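Local coordinates for peptide-binding protein (Photobacterium damsela subsp. piscicida, PDB 6SQX) that cleaves the peptidoglycan of potentially competing bacteria as a secreted endopeptidase of the NlpC/P60 family, at residues N95-Y100 and R152-S157; W198-I201 and T206-W209. All blocks are in the same frame, centred on the assembly; numbering follows the deposited sequence.

Interactions 1 and 2 lie side by side, their centres about 10 Å apart, and loop 152-157 of interaction 1 also touches the hairpin of interaction 2. The backbones join where Arg152 O meets Trp209 N at 2.8 Å, a probable hydrogen bond. Beyond it, Pro155 CB packs on Trp198 CG at 3.5 Å; loop 152-157 thus touches both helix 90-102 and the hairpin, which the helix also meets directly. One ethanediol, probably from the crystallisation liquor, touches both contacts, bonding to Thr97 on the helix and to Leu207 on the hairpin. Interaction 2 lies within the SH3-type domain; interaction 1 sets helix 90-102 against a loop beside it.

Interaction 1: residues N95-Y100 and R152-S157; sequences NDTIRY and RSLPTS. With EDO (1,2-ethanediol), chain I; EDO (1,2-ethanediol), chain H.
Thr97 on helix 90-102 faces Ser153 in the loop after strand 149-152, their CA atoms 7.2 Å apart, and side-chain packing joins the two segments. Thr97 does most of the touching: a chi1 of -58° puts OG1 beside the backbone N and leaves CG2 anti to it, where CG2 reaches 3.7 Å from Leu154 CD2 and rests equally close to the carbonyl O of Ser153. The Thr97 and Leu154 side chains run antiparallel alongside one another. The next residue, Ile98, adds a looser apolar touch through CG1 on Leu154 CD2 at 4.2 Å, and Met126 of helix 118-126 packs on both Ile98 and Leu154. Thr97 OG1 is hydrogen-bonded to Leu93 O within the helix and accepts a bond from ethanediol O1 at 2.8 Å. Across the loop, Arg152 NE points almost straight at Thr156 O (2.9 Å, 170°), with the acceptor in the guanidinium plane, while its NH1 and NH2 bind Gln177 and Asp174. This grip ties the start of the loop to its return beyond Pro155, the centre of an inverse gamma turn. Helix 90-102 thus packs against the loop between strands 149-152 and 177-181, which by its place in the chain probably corresponds to the RT loop of SH3 folds.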
ATOM      1  N   ASN A  95      17.976   9.064 -11.738  1.00 28.21           N
ATOM      2  CA  ASN A  95      18.182  10.161 -12.686  1.00 28.62           C
ATOM      3  C   ASN A  95      16.872  10.598 -13.335  1.00 29.68           C
ATOM      4  O   ASN A  95      16.644  11.799 -13.536  1.00 29.93           O
ATOM      5  CB  ASN A  95      19.213   9.773 -13.752  1.00 30.54           C
ATOM      6  CG  ASN A  95      20.634   9.801 -13.219  1.00 34.42           C
ATOM      7  OD1 ASN A  95      21.057  10.772 -12.586  1.00 35.57           O
ATOM      8  ND2 ASN A  95      21.380   8.743 -13.482  1.00 37.35           N
ATOM      9  N   ASP A  96      16.000   9.634 -13.668  1.00 28.66           N
ATOM     10  CA  ASP A  96      14.686   9.961 -14.216  1.00 29.05           C
ATOM     11  C   ASP A  96      13.869  10.803 -13.245  1.00 28.25           C
ATOM     12  O   ASP A  96      13.136  11.704 -13.668  1.00 30.38           O
ATOM     13  CB  ASP A  96      13.900   8.689 -14.545  1.00 31.73           C
ATOM     14  CG  ASP A  96      14.434   7.948 -15.762  1.00 36.38           C
ATOM     15  OD1 ASP A  96      15.307   8.473 -16.472  1.00 36.43           O
ATOM     16  OD2 ASP A  96      13.953   6.832 -15.996  1.00 39.42           O
ATOM     17  N   THR A  97      13.959  10.506 -11.943  1.00 26.51           N
ATOM     18  CA  THR A  97      13.162  11.245 -10.964  1.00 25.68           C
ATOM     19  C   THR A  97      13.651  12.680 -10.841  1.00 26.84           C
ATOM     20  O   THR A  97      12.843  13.621 -10.824  1.00 26.25           O
ATOM     21  CB  THR A  97      13.212  10.517  -9.617  1.00 25.64           C
ATOM     22  OG1 THR A  97      12.731   9.181  -9.798  1.00 26.01           O
ATOM     23  CG2 THR A  97      12.352  11.223  -8.568  1.00 25.59           C
ATOM     24  N   ILE A  98      14.974  12.871 -10.792  1.00 28.31           N
ATOM     25  CA  ILE A  98      15.523  14.221 -10.773  1.00 28.75           C
ATOM     26  C   ILE A  98      15.034  14.997 -11.988  1.00 29.86           C
ATOM     27  O   ILE A  98      14.555  16.129 -11.869  1.00 31.58           O
ATOM     28  CB  ILE A  98      17.064  14.177 -10.732  1.00 29.76           C
ATOM     29  CG1 ILE A  98      17.556  13.657  -9.389  1.00 29.96           C
ATOM     30  CG2 ILE A  98      17.640  15.570 -10.940  1.00 30.68           C
ATOM     31  CD1 ILE A  98      19.044  13.351  -9.379  1.00 30.95           C
ATOM     32  N   ARG A  99      15.194  14.407 -13.183  1.00 30.65           N
ATOM     33  CA  ARG A  99      14.786  15.081 -14.413  1.00 33.37           C
ATOM     34  C   ARG A  99      13.305  15.437 -14.392  1.00 32.24           C
ATOM     35  O   ARG A  99      12.903  16.514 -14.871  1.00 33.12           O
ATOM     36  CB  ARG A  99      15.124  14.195 -15.618  1.00 35.89           C
ATOM     37  CG  ARG A  99      14.977  14.864 -16.977  1.00 39.07           C
ATOM     38  CD  ARG A  99      15.564  14.001 -18.102  1.00 43.66           C
ATOM     39  NE  ARG A  99      14.872  12.726 -18.260  1.00 47.71           N
ATOM     40  CZ  ARG A  99      15.352  11.548 -17.855  1.00 49.76           C
ATOM     41  NH1 ARG A  99      14.633  10.450 -18.041  1.00 50.70           N
ATOM     42  NH2 ARG A  99      16.551  11.459 -17.281  1.00 49.53           N
ATOM     43  N   TYR A 100      12.476  14.535 -13.869  1.00 29.60           N
ATOM     44  CA  TYR A 100      11.037  14.761 -13.868  1.00 29.14           C
ATOM     45  C   TYR A 100      10.683  16.028 -13.100  1.00 29.85           C
ATOM     46  O   TYR A 100       9.847  16.822 -13.549  1.00 30.84           O
ATOM     47  CB  TYR A 100      10.339  13.561 -13.244  1.00 28.00           C
ATOM     48  CG  TYR A 100       8.845  13.639 -13.312  1.00 27.89           C
ATOM     49  CD1 TYR A 100       8.148  13.120 -14.391  1.00 29.81           C
ATOM     50  CD2 TYR A 100       8.119  14.208 -12.271  1.00 27.11           C
ATOM     51  CE1 TYR A 100       6.750  13.183 -14.438  1.00 31.21           C
ATOM     52  CE2 TYR A 100       6.739  14.287 -12.315  1.00 29.39           C
ATOM     53  CZ  TYR A 100       6.053  13.770 -13.388  1.00 30.67           C
ATOM     54  OH  TYR A 100       4.677  13.863 -13.405  1.00 34.43           O
ATOM     55  N   ARG A 152      10.241   8.252   0.197  1.00 18.78           N
ATOM     56  CA  ARG A 152      10.166   9.451  -0.629  1.00 19.06           C
ATOM     57  C   ARG A 152      10.920   9.228  -1.949  1.00 19.40           C
ATOM     58  O   ARG A 152      11.966   8.568  -1.972  1.00 20.29           O
ATOM     59  CB  ARG A 152      10.858  10.642   0.113  1.00 19.33           C
ATOM     60  CG  ARG A 152      10.382  10.861   1.596  1.00 19.61           C
ATOM     61  CD  ARG A 152       8.924  11.362   1.675  1.00 20.49           C
ATOM     62  NE  ARG A 152       8.857  12.757   1.235  1.00 19.64           N
ATOM     63  CZ  ARG A 152       7.743  13.407   0.927  1.00 19.52           C
ATOM     64  NH1 ARG A 152       6.579  12.746   0.996  1.00 19.77           N
ATOM     65  NH2 ARG A 152       7.797  14.691   0.552  1.00 20.89           N
ATOM     66  N   SER A 153      10.423   9.817  -3.039  1.00 18.93           N
ATOM     67  CA  SER A 153      11.113   9.592  -4.306  1.00 20.13           C
ATOM     68  C   SER A 153      12.417  10.369  -4.410  1.00 20.64           C
ATOM     69  O   SER A 153      13.266  10.014  -5.240  1.00 20.85           O
ATOM     70  CB  SER A 153      10.196   9.941  -5.459  1.00 21.09           C
ATOM     71  OG  SER A 153       9.945  11.328  -5.530  1.00 21.61           O
ATOM     72  N   LEU A 154      12.581  11.445  -3.649  1.00 21.17           N
ATOM     73  CA  LEU A 154      13.779  12.262  -3.534  1.00 22.21           C
ATOM     74  C   LEU A 154      14.030  12.457  -2.049  1.00 21.99           C
ATOM     75  O   LEU A 154      13.082  12.406  -1.258  1.00 21.60           O
ATOM     76  CB  LEU A 154      13.537  13.648  -4.148  1.00 24.35           C
ATOM     77  CG  LEU A 154      13.329  13.677  -5.662  1.00 25.47           C
ATOM     78  CD1 LEU A 154      12.940  15.089  -6.093  1.00 26.93           C
ATOM     79  CD2 LEU A 154      14.618  13.212  -6.378  1.00 24.45           C
ATOM     80  N   PRO A 155      15.268  12.698  -1.644  1.00 21.92           N
ATOM     81  CA  PRO A 155      15.558  12.817  -0.189  1.00 21.51           C
ATOM     82  C   PRO A 155      15.164  14.181   0.356  1.00 22.11           C
ATOM     83  O   PRO A 155      15.994  15.077   0.571  1.00 24.11           O
ATOM     84  CB  PRO A 155      17.070  12.587  -0.122  1.00 21.87           C
ATOM     85  CG  PRO A 155      17.579  13.053  -1.482  1.00 23.37           C
ATOM     86  CD  PRO A 155      16.499  12.597  -2.452  1.00 22.99           C
ATOM     87  N   THR A 156      13.856  14.331   0.586  1.00 21.36           N
ATOM     88  CA  THR A 156      13.316  15.580   1.105  1.00 21.58           C
ATOM     89  C   THR A 156      11.963  15.297   1.725  1.00 21.50           C
ATOM     90  O   THR A 156      11.219  14.427   1.249  1.00 22.08           O
ATOM     91  CB  THR A 156      13.150  16.656   0.005  1.00 23.00           C
ATOM     92  OG1 THR A 156      12.654  17.893   0.563  1.00 23.88           O
ATOM     93  CG2 THR A 156      12.199  16.186  -1.087  1.00 22.46           C
ATOM     94  N   SER A 157      11.686  16.013   2.813  1.00 21.21           N
ATOM     95  CA  SER A 157      10.362  16.008   3.412  0.56 22.59           C
ATOM     96  C   SER A 157       9.449  17.048   2.785  1.00 22.48           C
ATOM     97  O   SER A 157       8.249  17.076   3.101  1.00 24.64           O
ATOM     98  CB  SER A 157      10.456  16.227   4.923  0.56 26.02           C
ATOM     99  OG  SER A 157      11.129  17.439   5.207  0.56 27.74           O
TER
HETATM  100  C1  EDO I 507      11.597   6.186  -8.347  1.00 46.63           C
HETATM  101  O1  EDO I 507      11.443   7.550  -7.924  1.00 37.91           O
HETATM  102  C2  EDO I 507      11.360   5.301  -7.133  1.00 34.23           C
HETATM  103  O2  EDO I 507      11.930   5.959  -6.006  1.00 28.15           O
HETATM  104  C1  EDO H 506       3.061  15.317 -10.725  1.00 30.04           C
HETATM  105  O1  EDO H 506       3.645  15.877 -11.917  1.00 37.20           O
HETATM  106  C2  EDO H 506       1.823  14.511 -11.085  1.00 31.82           C
HETATM  107  O2  EDO H 506       0.881  15.387 -11.751  1.00 29.88           O

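Interaction 2: residues W198-I201 and T206-W209; sequences WTLI and TLGW. With EDO (1,2-ethanediol), chain I.
Leu200 sets its CB squarely over the six-membered ring of Trp209, 3.7 Å from the ring centroid and only 2° off the normal, a CH-pi contact between partners of a non-hydrogen-bonded antiparallel pair. With CG anti to the backbone N (chi1 179°), Leu200 carries CD1 along the same face toward the pyrrole side, where it lies 3.7 Å from Trp209 NE1; that N-H itself is hydrogen-bonded to Glu94 of helix 90-102. Trp198 comes in at about a right angle, laying its CB against Trp209 CE3 at 3.9 Å, while its own ring meets the Trp209 backbone at an edge. Strands 198-203 and 206-211 form a beta hairpin whose strand 206-211 is at the edge of the five-stranded antiparallel sheet of the SH3-type fold. Its register is fixed at the hydrogen-bonded pair: Ile201 N donates to Gly208 O (2.8 Å, 174°), and Gly208 N returns a bond to Ile201 O at 3.0 Å. Gly208 is almost fully extended, a conformation in which the lack of a CB avoids a clash with the preceding carbonyl. Next to this pair, Trp209 CA makes a CA-H...O contact with Thr199 O at 3.4 Å. On the face bearing Leu200 and Trp209, Leu207 CD1 touches Leu200 CD1 at 3.9 Å, and Leu93 and Glu94 of helix 90-102 pack on Leu207. The carbonyl of Leu207 takes a hydrogen bond from ethanediol O2.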
ATOM      1  N   TRP A 198      19.683  11.103   4.809  1.00 23.07           N
ATOM      2  CA  TRP A 198      18.763  10.265   4.052  1.00 22.54           C
ATOM      3  C   TRP A 198      19.497   9.064   3.474  1.00 21.98           C
ATOM      4  O   TRP A 198      20.663   9.162   3.080  1.00 23.62           O
ATOM      5  CB  TRP A 198      18.165  11.049   2.887  1.00 22.65           C
ATOM      6  CG  TRP A 198      17.308  12.186   3.314  1.00 23.38           C
ATOM      7  CD1 TRP A 198      17.721  13.470   3.571  1.00 24.54           C
ATOM      8  CD2 TRP A 198      15.879  12.175   3.495  1.00 23.98           C
ATOM      9  NE1 TRP A 198      16.635  14.254   3.918  1.00 24.79           N
ATOM     10  CE2 TRP A 198      15.499  13.483   3.889  1.00 24.30           C
ATOM     11  CE3 TRP A 198      14.892  11.181   3.392  1.00 23.08           C
ATOM     12  CZ2 TRP A 198      14.173  13.825   4.149  1.00 25.06           C
ATOM     13  CZ3 TRP A 198      13.567  11.523   3.652  1.00 23.31           C
ATOM     14  CH2 TRP A 198      13.229  12.818   4.055  1.00 25.01           C
ATOM     15  N   THR A 199      18.794   7.930   3.385  1.00 20.94           N
ATOM     16  CA  THR A 199      19.336   6.717   2.788  1.00 21.11           C
ATOM     17  C   THR A 199      18.356   6.194   1.757  1.00 21.13           C
ATOM     18  O   THR A 199      17.152   6.140   2.016  1.00 20.63           O
ATOM     19  CB  THR A 199      19.634   5.663   3.867  1.00 22.51           C
ATOM     20  OG1 THR A 199      20.644   6.184   4.737  1.00 23.32           O
ATOM     21  CG2 THR A 199      20.177   4.374   3.241  1.00 21.78           C
ATOM     22  N   LEU A 200      18.868   5.844   0.574  1.00 20.84           N
ATOM     23  CA  LEU A 200      18.081   5.224  -0.476  1.00 19.71           C
ATOM     24  C   LEU A 200      18.038   3.732  -0.186  1.00 19.62           C
ATOM     25  O   LEU A 200      19.087   3.115   0.031  1.00 20.35           O
ATOM     26  CB  LEU A 200      18.795   5.448  -1.817  1.00 20.09           C
ATOM     27  CG  LEU A 200      18.096   4.831  -3.058  1.00 19.78           C
ATOM     28  CD1 LEU A 200      16.617   5.290  -3.287  1.00 19.81           C
ATOM     29  CD2 LEU A 200      18.949   5.031  -4.321  1.00 21.30           C
ATOM     30  N   ILE A 201      16.828   3.164  -0.094  1.00 19.36           N
ATOM     31  CA  ILE A 201      16.620   1.769   0.289  1.00 19.37           C
ATOM     32  C   ILE A 201      15.651   1.104  -0.677  1.00 19.14           C
ATOM     33  O   ILE A 201      14.963   1.764  -1.461  1.00 19.42           O
ATOM     34  CB  ILE A 201      16.052   1.665   1.728  1.00 18.65           C
ATOM     35  CG1 ILE A 201      14.600   2.240   1.824  1.00 20.80           C
ATOM     36  CG2 ILE A 201      16.980   2.406   2.687  1.00 19.55           C
ATOM     37  CD1 ILE A 201      13.877   1.892   3.092  1.00 22.34           C
ATOM     38  N   THR A 206       9.175  -1.647  -2.912  1.00 19.59           N
ATOM     39  CA  THR A 206       9.325  -0.195  -3.022  1.00 19.82           C
ATOM     40  C   THR A 206      10.800   0.202  -3.023  1.00 19.50           C
ATOM     41  O   THR A 206      11.621  -0.411  -2.321  1.00 20.01           O
ATOM     42  CB  THR A 206       8.587   0.519  -1.838  1.00 21.94           C
ATOM     43  OG1 THR A 206       7.178   0.526  -2.078  1.00 21.39           O
ATOM     44  CG2 THR A 206       9.055   1.956  -1.667  1.00 24.68           C
ATOM     45  N   LEU A 207      11.121   1.237  -3.811  1.00 19.56           N
ATOM     46  CA  LEU A 207      12.440   1.851  -3.861  1.00 18.80           C
ATOM     47  C   LEU A 207      12.288   3.317  -3.481  1.00 18.87           C
ATOM     48  O   LEU A 207      11.425   4.008  -4.025  1.00 20.63           O
ATOM     49  CB  LEU A 207      12.987   1.798  -5.289  1.00 19.85           C
ATOM     50  CG  LEU A 207      14.242   2.624  -5.615  1.00 20.85           C
ATOM     51  CD1 LEU A 207      15.505   1.960  -4.954  1.00 21.68           C
ATOM     52  CD2 LEU A 207      14.422   2.721  -7.147  1.00 22.72           C
ATOM     53  N   GLY A 208      13.126   3.811  -2.579  1.00 19.50           N
ATOM     54  CA  GLY A 208      13.113   5.242  -2.340  1.00 19.63           C
ATOM     55  C   GLY A 208      13.872   5.625  -1.084  1.00 18.44           C
ATOM     56  O   GLY A 208      14.563   4.814  -0.492  1.00 19.47           O
ATOM     57  N   TRP A 209      13.775   6.905  -0.735  1.00 19.24           N
ATOM     58  CA  TRP A 209      14.603   7.495   0.305  1.00 19.24           C
ATOM     59  C   TRP A 209      13.840   7.592   1.623  1.00 19.28           C
ATOM     60  O   TRP A 209      12.639   7.921   1.653  1.00 20.31           O
ATOM     61  CB  TRP A 209      15.005   8.916  -0.105  1.00 19.39           C
ATOM     62  CG  TRP A 209      15.850   8.978  -1.381  1.00 19.94           C
ATOM     63  CD1 TRP A 209      15.391   8.969  -2.668  1.00 20.69           C
ATOM     64  CD2 TRP A 209      17.278   9.056  -1.461  1.00 21.44           C
ATOM     65  NE1 TRP A 209      16.457   9.014  -3.552  1.00 21.46           N
ATOM     66  CE2 TRP A 209      17.620   9.096  -2.835  1.00 21.13           C
ATOM     67  CE3 TRP A 209      18.294   9.109  -0.508  1.00 22.92           C
ATOM     68  CZ2 TRP A 209      18.946   9.185  -3.284  1.00 22.79           C
ATOM     69  CZ3 TRP A 209      19.613   9.178  -0.949  1.00 23.02           C
ATOM     70  CH2 TRP A 209      19.924   9.240  -2.324  1.00 23.58           C
TER
HETATM   71  C1  EDO I 507      11.597   6.186  -8.347  1.00 46.63           C
HETATM   72  O1  EDO I 507      11.443   7.550  -7.924  1.00 37.91           O
HETATM   73  C2  EDO I 507      11.360   5.301  -7.133  1.00 34.23           C
HETATM   74  O2  EDO I 507      11.930   5.959  -6.006  1.00 28.15           O